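Local coordinates for teichoic acid biosynthesis protein F (Staphylococcus epidermidis, PDB 3L7I) that belongs to the bacterial teichoic acid biosynthesis proteins and, in the part modelled, is built on a GT-B-type fold with two parallel sheets, at residues V316-K321 and Y341-K346; Y371-M376 and Y383-S388; I492-S495 and D500-R503; T621-V626 and D645-G650. All coordinates share one frame; numbering follows the deposited sequence.

Contact 1 of 4, residues V316-K321 and Y341-K346. With SO4 (sulfate ion), chain E.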
# COMPACT_ATOMS: atom_id res chain seq x y z
N VAL A 316 9.22 -8.84 9.63
CA VAL A 316 7.84 -9.11 9.21
C VAL A 316 6.81 -8.85 10.33
O VAL A 316 5.72 -8.32 10.07
CB VAL A 316 7.60 -10.55 8.61
CG1 VAL A 316 8.90 -11.16 8.06
CG2 VAL A 316 6.94 -11.45 9.62
N ASN A 317 7.12 -9.18 11.56
CA ASN A 317 6.13 -8.88 12.59
C ASN A 317 5.82 -7.37 12.78
O ASN A 317 4.66 -7.01 13.06
CB ASN A 317 6.50 -9.55 13.90
CG ASN A 317 6.16 -11.02 13.90
OD1 ASN A 317 5.58 -11.55 12.95
ND2 ASN A 317 6.52 -11.70 14.98
N GLN A 318 6.82 -6.50 12.63
CA GLN A 318 6.57 -5.05 12.69
C GLN A 318 5.80 -4.59 11.47
O GLN A 318 4.91 -3.75 11.57
CB GLN A 318 7.87 -4.25 12.82
CG GLN A 318 8.44 -4.22 14.23
CD GLN A 318 7.52 -3.51 15.24
OE1 GLN A 318 7.26 -2.31 15.13
NE2 GLN A 318 7.03 -4.27 16.24
N PHE A 319 6.15 -5.15 10.31
CA PHE A 319 5.52 -4.75 9.06
C PHE A 319 4.03 -5.05 9.09
O PHE A 319 3.22 -4.29 8.54
CB PHE A 319 6.16 -5.46 7.89
CG PHE A 319 5.52 -5.15 6.58
CD1 PHE A 319 5.67 -3.90 6.00
CD2 PHE A 319 4.77 -6.10 5.93
CE1 PHE A 319 5.08 -3.61 4.78
CE2 PHE A 319 4.18 -5.83 4.71
CZ PHE A 319 4.33 -4.58 4.13
N ARG A 320 3.67 -6.16 9.73
CA ARG A 320 2.26 -6.51 9.91
C ARG A 320 1.54 -5.50 10.81
O ARG A 320 0.48 -5.00 10.47
CB ARG A 320 2.13 -7.92 10.46
CG ARG A 320 2.30 -8.99 9.42
CD ARG A 320 1.67 -10.26 9.89
NE ARG A 320 2.53 -11.05 10.77
CZ ARG A 320 2.07 -11.88 11.71
NH1 ARG A 320 0.76 -11.99 11.90
NH2 ARG A 320 2.91 -12.57 12.46
N LYS A 321 2.13 -5.23 11.97
CA LYS A 321 1.60 -4.21 12.86
C LYS A 321 1.56 -2.84 12.18
O LYS A 321 0.67 -2.03 12.41
CB LYS A 321 2.45 -4.13 14.12
CG LYS A 321 2.35 -5.33 15.02
CD LYS A 321 3.45 -5.28 16.04
CE LYS A 321 3.65 -6.62 16.72
NZ LYS A 321 5.12 -6.92 16.72
N TYR A 341 -0.16 1.41 20.10
CA TYR A 341 0.42 0.81 21.29
C TYR A 341 1.15 -0.48 20.94
O TYR A 341 2.25 -0.72 21.44
CB TYR A 341 -0.67 0.55 22.33
CG TYR A 341 -0.40 -0.61 23.23
CD1 TYR A 341 0.31 -0.46 24.41
CD2 TYR A 341 -0.88 -1.87 22.92
CE1 TYR A 341 0.56 -1.52 25.25
CE2 TYR A 341 -0.64 -2.95 23.74
CZ TYR A 341 0.08 -2.77 24.91
OH TYR A 341 0.33 -3.83 25.75
N ASP A 342 0.53 -1.30 20.09
CA ASP A 342 1.10 -2.57 19.65
C ASP A 342 2.42 -2.29 18.91
O ASP A 342 3.31 -3.14 18.84
CB ASP A 342 0.09 -3.29 18.74
CG ASP A 342 0.42 -4.78 18.54
OD1 ASP A 342 1.06 -5.40 19.41
OD2 ASP A 342 0.02 -5.35 17.49
N LEU A 343 2.56 -1.08 18.38
CA LEU A 343 3.74 -0.75 17.60
C LEU A 343 4.93 -0.33 18.43
O LEU A 343 6.06 -0.71 18.14
CB LEU A 343 3.44 0.37 16.59
CG LEU A 343 3.12 -0.11 15.18
CD1 LEU A 343 2.83 1.06 14.26
CD2 LEU A 343 4.27 -0.94 14.65
N THR A 344 4.67 0.47 19.45
CA THR A 344 5.76 1.11 20.17
C THR A 344 5.99 0.43 21.51
O THR A 344 6.76 0.92 22.34
CB THR A 344 5.49 2.62 20.39
OG1 THR A 344 4.41 2.79 21.32
CG2 THR A 344 5.16 3.32 19.07
N ASP A 345 5.32 -0.70 21.72
CA ASP A 345 5.45 -1.37 23.00
C ASP A 345 6.79 -2.08 23.08
O ASP A 345 6.96 -3.16 22.54
CB ASP A 345 4.31 -2.35 23.22
CG ASP A 345 4.36 -2.98 24.60
OD1 ASP A 345 4.73 -2.26 25.55
OD2 ASP A 345 4.05 -4.19 24.72
N LYS A 346 7.73 -1.47 23.78
CA LYS A 346 9.07 -2.00 23.91
C LYS A 346 9.28 -2.40 25.35
O LYS A 346 8.69 -1.82 26.25
CB LYS A 346 10.10 -0.92 23.53
CG LYS A 346 9.60 -0.02 22.40
CD LYS A 346 10.59 1.05 21.95
CE LYS A 346 10.05 1.76 20.70
NZ LYS A 346 11.03 2.69 20.08
S SO4 E . -1.73 -11.23 9.00
O1 SO4 E . -1.82 -10.01 8.19
O2 SO4 E . -2.90 -12.06 8.75
O3 SO4 E . -0.53 -12.00 8.66
O4 SO4 E . -1.64 -10.85 10.41

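Contact 2 of 4, residues Y371-M376 and Y383-S388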
# COMPACT_ATOMS: atom_id res chain seq x y z
N TYR A 371 -8.31 -3.98 47.92
CA TYR A 371 -7.60 -4.16 49.19
C TYR A 371 -6.08 -4.25 49.05
O TYR A 371 -5.35 -3.77 49.91
CB TYR A 371 -8.17 -5.35 49.96
CG TYR A 371 -9.57 -5.08 50.45
CD1 TYR A 371 -10.66 -5.27 49.62
CD2 TYR A 371 -9.79 -4.59 51.74
CE1 TYR A 371 -11.94 -5.00 50.06
CE2 TYR A 371 -11.06 -4.32 52.18
CZ TYR A 371 -12.14 -4.52 51.34
OH TYR A 371 -13.41 -4.26 51.78
N ILE A 372 -5.61 -4.86 47.96
CA ILE A 372 -4.18 -4.88 47.70
C ILE A 372 -3.73 -3.43 47.62
O ILE A 372 -2.73 -3.04 48.24
CB ILE A 372 -3.82 -5.68 46.42
CG1 ILE A 372 -4.12 -7.17 46.62
CG2 ILE A 372 -2.35 -5.50 46.03
CD1 ILE A 372 -3.97 -8.03 45.35
N TYR A 373 -4.51 -2.62 46.91
CA TYR A 373 -4.21 -1.19 46.72
C TYR A 373 -4.27 -0.38 48.01
O TYR A 373 -3.36 0.40 48.30
CB TYR A 373 -5.15 -0.56 45.69
CG TYR A 373 -5.07 0.94 45.63
CD1 TYR A 373 -3.95 1.59 45.14
CD2 TYR A 373 -6.14 1.73 46.05
CE1 TYR A 373 -3.88 2.97 45.07
CE2 TYR A 373 -6.09 3.11 45.99
CZ TYR A 373 -4.95 3.73 45.49
OH TYR A 373 -4.90 5.10 45.42
N GLU A 374 -5.33 -0.56 48.80
CA GLU A 374 -5.42 0.21 50.03
C GLU A 374 -4.28 -0.13 51.01
O GLU A 374 -3.83 0.73 51.79
CB GLU A 374 -6.81 0.06 50.67
CG GLU A 374 -7.91 0.52 49.71
CD GLU A 374 -9.26 0.73 50.38
OE1 GLU A 374 -9.44 0.24 51.52
OE2 GLU A 374 -10.15 1.38 49.75
N TYR A 375 -3.79 -1.36 50.95
CA TYR A 375 -2.70 -1.75 51.82
C TYR A 375 -1.44 -1.07 51.34
O TYR A 375 -0.67 -0.55 52.14
CB TYR A 375 -2.48 -3.25 51.82
CG TYR A 375 -1.17 -3.65 52.48
CD1 TYR A 375 -1.11 -3.94 53.85
CD2 TYR A 375 0.00 -3.71 51.75
CE1 TYR A 375 0.08 -4.29 54.45
CE2 TYR A 375 1.19 -4.05 52.33
CZ TYR A 375 1.23 -4.34 53.69
OH TYR A 375 2.43 -4.69 54.25
N MET A 376 -1.22 -1.06 50.04
CA MET A 376 -0.01 -0.44 49.51
C MET A 376 0.01 1.08 49.69
O MET A 376 1.06 1.66 49.92
CB MET A 376 0.22 -0.85 48.06
CG MET A 376 0.64 -2.28 47.95
SD MET A 376 1.16 -2.71 46.30
CE MET A 376 2.81 -2.00 46.22
N TYR A 383 4.81 5.03 45.16
CA TYR A 383 4.81 4.41 43.84
C TYR A 383 3.76 5.07 42.95
O TYR A 383 2.83 5.71 43.45
CB TYR A 383 4.52 2.92 43.95
CG TYR A 383 5.62 2.08 44.52
CD1 TYR A 383 5.33 1.05 45.39
CD2 TYR A 383 6.95 2.30 44.19
CE1 TYR A 383 6.32 0.24 45.92
CE2 TYR A 383 7.96 1.50 44.71
CZ TYR A 383 7.63 0.47 45.58
OH TYR A 383 8.59 -0.35 46.13
N ARG A 384 3.90 4.93 41.63
CA ARG A 384 2.87 5.42 40.73
C ARG A 384 1.72 4.41 40.65
O ARG A 384 1.85 3.34 40.04
CB ARG A 384 3.43 5.74 39.33
CG ARG A 384 2.41 6.42 38.41
CD ARG A 384 3.06 7.25 37.29
NE ARG A 384 3.16 6.55 36.01
CZ ARG A 384 2.34 6.75 34.97
NH1 ARG A 384 1.35 7.64 35.05
NH2 ARG A 384 2.52 6.07 33.84
N TYR A 385 0.60 4.72 41.31
CA TYR A 385 -0.58 3.87 41.23
C TYR A 385 -1.57 4.32 40.15
O TYR A 385 -1.95 5.50 40.07
CB TYR A 385 -1.26 3.78 42.59
CG TYR A 385 -0.37 3.14 43.63
CD1 TYR A 385 -0.30 1.76 43.77
CD2 TYR A 385 0.41 3.91 44.48
CE1 TYR A 385 0.51 1.16 44.72
CE2 TYR A 385 1.22 3.33 45.44
CZ TYR A 385 1.27 1.96 45.56
OH TYR A 385 2.09 1.38 46.51
N ILE A 386 -1.97 3.36 39.30
CA ILE A 386 -2.92 3.62 38.23
C ILE A 386 -4.10 2.66 38.32
O ILE A 386 -3.91 1.46 38.48
CB ILE A 386 -2.23 3.49 36.88
CG1 ILE A 386 -1.07 4.48 36.79
CG2 ILE A 386 -3.20 3.78 35.76
CD1 ILE A 386 -0.07 4.20 35.69
N TRP A 387 -5.32 3.19 38.23
CA TRP A 387 -6.53 2.34 38.11
C TRP A 387 -7.20 2.45 36.73
O TRP A 387 -7.33 3.54 36.16
CB TRP A 387 -7.54 2.67 39.22
CG TRP A 387 -7.33 1.86 40.47
CD1 TRP A 387 -6.43 2.11 41.49
CD2 TRP A 387 -8.03 0.68 40.85
NE1 TRP A 387 -6.53 1.15 42.46
CE2 TRP A 387 -7.50 0.26 42.10
CE3 TRP A 387 -9.06 -0.05 40.27
CZ2 TRP A 387 -7.96 -0.87 42.75
CZ3 TRP A 387 -9.52 -1.17 40.93
CH2 TRP A 387 -8.97 -1.57 42.15
N SER A 388 -7.62 1.32 36.18
CA SER A 388 -8.26 1.32 34.87
C SER A 388 -9.75 1.05 35.04
O SER A 388 -10.10 0.13 35.75
CB SER A 388 -7.61 0.24 34.01
OG SER A 388 -8.54 -0.39 33.17

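Contact 3 of 4, residues I492-S495 and D500-R503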
# COMPACT_ATOMS: atom_id res chain seq x y z
N ILE A 492 -8.18 -27.65 41.80
CA ILE A 492 -9.03 -27.27 40.68
C ILE A 492 -8.30 -26.34 39.74
O ILE A 492 -8.44 -26.44 38.53
CB ILE A 492 -10.31 -26.56 41.17
CG1 ILE A 492 -11.23 -27.54 41.87
CG2 ILE A 492 -11.06 -25.91 40.02
CD1 ILE A 492 -12.35 -26.86 42.63
N PHE A 493 -7.51 -25.41 40.27
CA PHE A 493 -6.86 -24.44 39.40
C PHE A 493 -5.78 -25.09 38.57
O PHE A 493 -5.62 -24.77 37.40
CB PHE A 493 -6.27 -23.25 40.17
CG PHE A 493 -7.31 -22.34 40.73
CD1 PHE A 493 -8.59 -22.35 40.24
CD2 PHE A 493 -6.99 -21.47 41.76
CE1 PHE A 493 -9.54 -21.53 40.77
CE2 PHE A 493 -7.94 -20.64 42.29
CZ PHE A 493 -9.22 -20.68 41.80
N ARG A 494 -5.05 -26.01 39.19
CA ARG A 494 -3.99 -26.73 38.51
C ARG A 494 -4.50 -27.44 37.25
O ARG A 494 -3.77 -27.65 36.30
CB ARG A 494 -3.33 -27.70 39.50
CG ARG A 494 -2.57 -28.83 38.84
CD ARG A 494 -1.27 -29.10 39.56
NE ARG A 494 -1.48 -29.37 40.98
CZ ARG A 494 -0.50 -29.70 41.82
NH1 ARG A 494 0.75 -29.78 41.37
NH2 ARG A 494 -0.76 -29.93 43.10
N SER A 495 -5.78 -27.78 37.25
CA SER A 495 -6.43 -28.41 36.10
C SER A 495 -7.20 -27.43 35.20
O SER A 495 -7.05 -27.43 33.98
CB SER A 495 -7.38 -29.51 36.60
OG SER A 495 -8.41 -29.82 35.65
N ASP A 500 0.75 -24.19 36.99
CA ASP A 500 1.70 -24.94 37.80
C ASP A 500 1.41 -24.61 39.26
O ASP A 500 1.03 -23.49 39.55
CB ASP A 500 3.14 -24.55 37.48
CG ASP A 500 3.47 -24.66 36.00
OD1 ASP A 500 3.19 -25.72 35.39
OD2 ASP A 500 4.03 -23.68 35.46
N GLU A 501 1.58 -25.56 40.16
CA GLU A 501 1.39 -25.26 41.57
C GLU A 501 2.42 -24.22 41.99
O GLU A 501 2.20 -23.43 42.90
CB GLU A 501 1.51 -26.51 42.44
CG GLU A 501 1.38 -26.23 43.94
CD GLU A 501 0.85 -27.43 44.74
OE1 GLU A 501 1.30 -28.57 44.46
OE2 GLU A 501 0.00 -27.21 45.64
N GLU A 502 3.53 -24.22 41.27
CA GLU A 502 4.64 -23.33 41.54
C GLU A 502 4.25 -21.86 41.41
O GLU A 502 4.97 -20.98 41.86
CB GLU A 502 5.79 -23.65 40.59
CG GLU A 502 5.83 -25.11 40.13
CD GLU A 502 7.24 -25.70 40.13
OE1 GLU A 502 8.21 -24.93 40.39
OE2 GLU A 502 7.40 -26.92 39.88
N ARG A 503 3.10 -21.59 40.79
CA ARG A 503 2.67 -20.22 40.54
C ARG A 503 1.49 -19.79 41.42
O ARG A 503 1.10 -18.63 41.43
CB ARG A 503 2.31 -20.04 39.07
CG ARG A 503 3.40 -19.44 38.24
CD ARG A 503 3.24 -19.83 36.81
NE ARG A 503 3.89 -18.87 35.92
CZ ARG A 503 4.54 -19.20 34.80
NH1 ARG A 503 4.65 -20.49 34.44
NH2 ARG A 503 5.09 -18.25 34.05

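Contact 4 of 4, residues T621-V626 and D645-G650. With SO4 (sulfate ion), chain G.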
# COMPACT_ATOMS: atom_id res chain seq x y z
N THR A 621 -28.61 -18.18 49.96
CA THR A 621 -28.11 -18.22 48.61
C THR A 621 -28.55 -19.53 47.94
O THR A 621 -29.43 -20.22 48.47
CB THR A 621 -26.60 -18.04 48.62
OG1 THR A 621 -26.15 -17.85 47.28
CG2 THR A 621 -25.91 -19.25 49.24
N ASP A 622 -27.99 -19.87 46.78
CA ASP A 622 -28.28 -21.16 46.17
C ASP A 622 -27.06 -21.84 45.57
O ASP A 622 -26.52 -22.75 46.18
CB ASP A 622 -29.41 -21.06 45.14
CG ASP A 622 -29.28 -19.87 44.26
OD1 ASP A 622 -30.15 -18.99 44.35
OD2 ASP A 622 -28.32 -19.79 43.47
N TYR A 623 -26.64 -21.40 44.38
CA TYR A 623 -25.44 -21.92 43.73
C TYR A 623 -24.46 -20.79 43.53
O TYR A 623 -24.36 -20.23 42.45
CB TYR A 623 -25.79 -22.52 42.37
CG TYR A 623 -27.14 -23.13 42.35
CD1 TYR A 623 -28.17 -22.55 41.61
CD2 TYR A 623 -27.42 -24.25 43.13
CE1 TYR A 623 -29.44 -23.10 41.63
CE2 TYR A 623 -28.69 -24.81 43.16
CZ TYR A 623 -29.70 -24.24 42.41
OH TYR A 623 -30.96 -24.79 42.43
N SER A 624 -23.70 -20.43 44.55
CA SER A 624 -22.84 -19.29 44.38
C SER A 624 -21.57 -19.46 45.16
O SER A 624 -21.57 -19.98 46.27
CB SER A 624 -23.54 -18.02 44.82
OG SER A 624 -22.67 -16.91 44.72
N SER A 625 -20.49 -19.00 44.56
CA SER A 625 -19.19 -18.98 45.19
C SER A 625 -19.15 -18.04 46.41
O SER A 625 -18.16 -18.04 47.14
CB SER A 625 -18.13 -18.56 44.17
OG SER A 625 -17.08 -17.84 44.78
N VAL A 626 -20.19 -17.24 46.62
CA VAL A 626 -20.23 -16.42 47.83
C VAL A 626 -20.31 -17.24 49.11
O VAL A 626 -19.85 -16.81 50.15
CB VAL A 626 -21.39 -15.38 47.88
CG1 VAL A 626 -21.16 -14.26 46.89
CG2 VAL A 626 -22.76 -16.05 47.71
N ASP A 645 -34.30 -29.08 40.63
CA ASP A 645 -34.55 -30.22 39.75
C ASP A 645 -34.09 -29.90 38.33
O ASP A 645 -33.44 -30.71 37.68
CB ASP A 645 -36.02 -30.61 39.75
CG ASP A 645 -36.62 -30.56 41.12
OD1 ASP A 645 -37.02 -31.63 41.64
OD2 ASP A 645 -36.67 -29.44 41.71
N LYS A 646 -34.45 -28.72 37.86
CA LYS A 646 -33.96 -28.27 36.57
C LYS A 646 -32.46 -28.49 36.48
O LYS A 646 -31.98 -29.07 35.52
CB LYS A 646 -34.30 -26.79 36.35
CG LYS A 646 -35.80 -26.50 36.23
CD LYS A 646 -36.09 -25.02 35.98
CE LYS A 646 -35.86 -24.63 34.52
NZ LYS A 646 -35.94 -23.15 34.33
N TYR A 647 -31.73 -28.05 37.51
CA TYR A 647 -30.27 -28.13 37.53
C TYR A 647 -29.67 -29.54 37.51
O TYR A 647 -28.85 -29.88 38.37
CB TYR A 647 -29.71 -27.37 38.74
CG TYR A 647 -29.08 -26.02 38.44
CD1 TYR A 647 -29.84 -24.98 37.93
CD2 TYR A 647 -27.74 -25.79 38.72
CE1 TYR A 647 -29.26 -23.73 37.68
CE2 TYR A 647 -27.15 -24.55 38.47
CZ TYR A 647 -27.92 -23.52 37.95
OH TYR A 647 -27.33 -22.29 37.71
N ASP A 648 -30.09 -30.35 36.54
CA ASP A 648 -29.34 -31.54 36.11
C ASP A 648 -29.48 -32.83 36.92
O ASP A 648 -28.62 -33.71 36.84
CB ASP A 648 -27.85 -31.22 35.95
CG ASP A 648 -27.57 -30.46 34.68
OD1 ASP A 648 -28.02 -30.93 33.61
OD2 ASP A 648 -26.88 -29.41 34.74
N LYS A 649 -30.56 -32.96 37.69
CA LYS A 649 -30.82 -34.19 38.43
C LYS A 649 -29.71 -34.49 39.46
O LYS A 649 -29.83 -34.12 40.63
CB LYS A 649 -31.02 -35.37 37.47
CG LYS A 649 -31.73 -34.98 36.16
CD LYS A 649 -32.63 -36.07 35.62
CE LYS A 649 -33.50 -35.52 34.50
NZ LYS A 649 -34.82 -36.21 34.43
N GLY A 650 -28.64 -35.14 39.01
CA GLY A 650 -27.49 -35.41 39.87
C GLY A 650 -26.25 -34.61 39.49
O GLY A 650 -25.12 -35.08 39.67
S SO4 G . -20.96 -17.86 40.99
O1 SO4 G . -21.93 -16.86 40.54
O2 SO4 G . -21.53 -19.20 40.82
O3 SO4 G . -19.73 -17.77 40.21
O4 SO4 G . -20.64 -17.63 42.40

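Contact 1 of 4, residues V316-K321 and Y341-K346
The side chains of Lys-321 and Asp-342 cross at about a right angle, Lys-321 CG resting 3.4 Å from the carboxylate oxygen OD2 of Asp-342, while the neighbouring flat group, the guanidinium of Arg-320, has a sulfate oxygen at its edge: O4 lies in its plane, 3.0 Å from Arg-320 NH1. This guanidinium takes no part in the contact between the segments. Its NH2 donates to Asn-317 OD1 over 2.9 Å; the acceptor is tilted 24° from the guanidinium plane, and the donor stands above the amide plane by 42°, not on a lone pair. The bend of the arginine chain at chi3 (-83°) folds the guanidinium back toward Asn-317, one turn earlier. Arg-333 and Lys-327 of the second subunit also bind the sulfate, so the anion gathers positive charge from two subunits.

No hydrogen bond or salt bridge joins the segments; the touch is van der Waals, partly of aliphatic carbon on a carboxylate. Leu-343 CD2 packs 3.7 Å from Lys-321 CB. The ammonium could add a weak longer-range attraction, Lys-321 NZ being 5.1 Å from Asp-342 OD1. The contact joins helix 316-331 to helix 336-344 in a helical hairpin at the protein surface: Leu-343 also leans on Thr-322 and His-325 of the first helix, Phe-319 packs against other subunits, and Tyr-341 meets Tyr-412 of helix 409-417.

Contact 2 of 4, residues Y371-M376 and Y383-S388
Helix 371-376 runs nearly antiparallel to strand 384-388, at 158° between their directions, with the two axes 11.0 Å apart at closest approach. Tyr-373 reaches from the helix toward the strand. With its CG anti to the backbone N, the ring enters an aromatic cluster with Tyr-385 and Trp-387. Trp-387 presents the edge of its five-membered ring to one face of Tyr-373 in a T-shaped pair, planes 79° apart; the indole NE1 comes down 3.5 Å from Tyr-373 CG, toward the rim of the phenol. Tyr-373 in turn directs its own edge at the face of Tyr-385 in an offset edge-to-face pair, centroids 5.6 Å apart, and its CE1 lies 3.7 Å from Tyr-385 CB.

These residues belong to a beta-alpha-beta unit of strand 354-358, helix 367-379 and strand 384-389, a Rossmann-like element of the first parallel sheet, and the cluster lies between the helix and that sheet. One turn further along, Met-376 continues the packing. Its CB stands 3.3 Å from Tyr-385 OH, and the bend at chi3 (77°) turns CE toward Tyr-383, whose CD1 is 4.0 Å away.

The phenol oxygens of Tyr-385 and Tyr-373 are satisfied by backbone groups around the cluster: Tyr-385 OH bonds to the carbonyl of Tyr-380 in the connecting turn, and Tyr-373 OH to Pro-398 O and Ala-401 N. Tyr-383 OH pairs with His-715 of helix 706-721, the C-terminal helix that covers the neighbouring side of helix 367-379.

Contact 3 of 4, residues I492-S495 and D500-R503
Arg-494 NH2 is held between two carboxylates, Glu-501 OE1 at 2.8 Å across the contact and Glu-491 OE2 one turn earlier on the same helix. The salt bridge to Glu-501 spans the short connection from helix 487-496 to strand 504-506, the closing alpha-to-beta passage of the Rossmann-like domain that carries the first parallel sheet; strand 504-506 is the outermost strand at that end.

The pairing is close but poorly directed. The N-H of Arg-494 NH2 meets Glu-501 OE1 at only 118°, a weak hydrogen bond, and the guanidinium and carboxylate planes stand 69° apart. Instead of a flat two-pronged arrangement, attraction therefore probably rests largely on charge, with OE1 of Glu-501 also 3.4 Å from Arg-494 NH1. The aliphatic part of the glutamate shares in the contact: Glu-501 CB lies over one face of the guanidinium, toward its rim, 3.5 Å from Arg-494 NH1. Bends at chi2 and chi3 of the arginine turn its charged end toward the 3-10 segment 501-503. Two nearby acidic groups would be expected to keep Arg-494 protonated at this surface position.

On the buried side of the helix Phe-493 meets Phe-497 and Ile-492 touches Tyr-655. A second, weaker ion pair links Asp-500, just before the 3-10 segment, to Arg-503 within it. Arg-503 N accompanies it with a backbone bond to Asp-500 O, and in the side chains Asp-500 OD2 lies in the plane of the Arg-503 guanidinium, at its edge, 3.4 Å from Arg-503 NH1 in a weak salt-bridging bond.

Contact 4 of 4, residues T621-V626 and D645-G650
Tyr-623 and Tyr-647 stack face to face, their ring centroids 4.3 Å apart and their planes only 19° from parallel. The two tyrosines come from opposite directions and overlap in part, with Tyr-623 CD1 3.8 Å from Tyr-647 CZ and Tyr-623 CE1 over the centre of the partner ring. Behind Tyr-623, Asp-622 CB covers the opposite face, 3.9 Å above the plane, leaving that phenol sandwiched between its neighbour in sequence and the ring across the contact.

The hydroxyls are positioned from further out. Tyr-623 OH bonds to Asp-643 OD1, just before the second segment, while Tyr-647 OH bonds to Lys-449 NZ, in a loop that follows strand 438-441 of the other sheet. The stack thus stands at the meeting of the two Rossmann-like halves of the GT-B fold, between the loops after strands 618-621 and 637-640. Asp-622 is itself fixed by a salt bridge to Arg-548.

Beyond the rings, the first segment turns toward helix 626-630. Ser-624 OG caps its start by accepting from Val-626 N over 3.1 Å, nearly straight at 172°, and donates in turn to sulfate O4 at 3.2 Å. Ser-625 N reaches the same oxygen at 2.6 Å. The sulfate probably comes from the crystallisation liquor, yet a backbone N-H, a serine hydroxyl and the nearby helix start, whose dipole would be positive, are consistent with a site able to receive an anion close to the interdomain cleft.

From the N terminus of the modelled chain the four contacts follow in series; none nests within or crosses another. Contact 1 closes a helical hairpin at the edge of the molecule, its centre about 34 Å from the centre of the chain. Contact 2 then packs helix 367-379 against strand 384-389 of the first parallel sheet, and contact 3 spans the short passage from helix 487-496 to strand 504-506 of that same sheet. Contact 4 closes the longer excursion through strand 637-640 in the second sheet. Contacts 2 and 4 lie on opposite sides of the chain's centre, whereas contacts 3 and 4 come within about 9 Å between nearest atoms, near where the two halves meet.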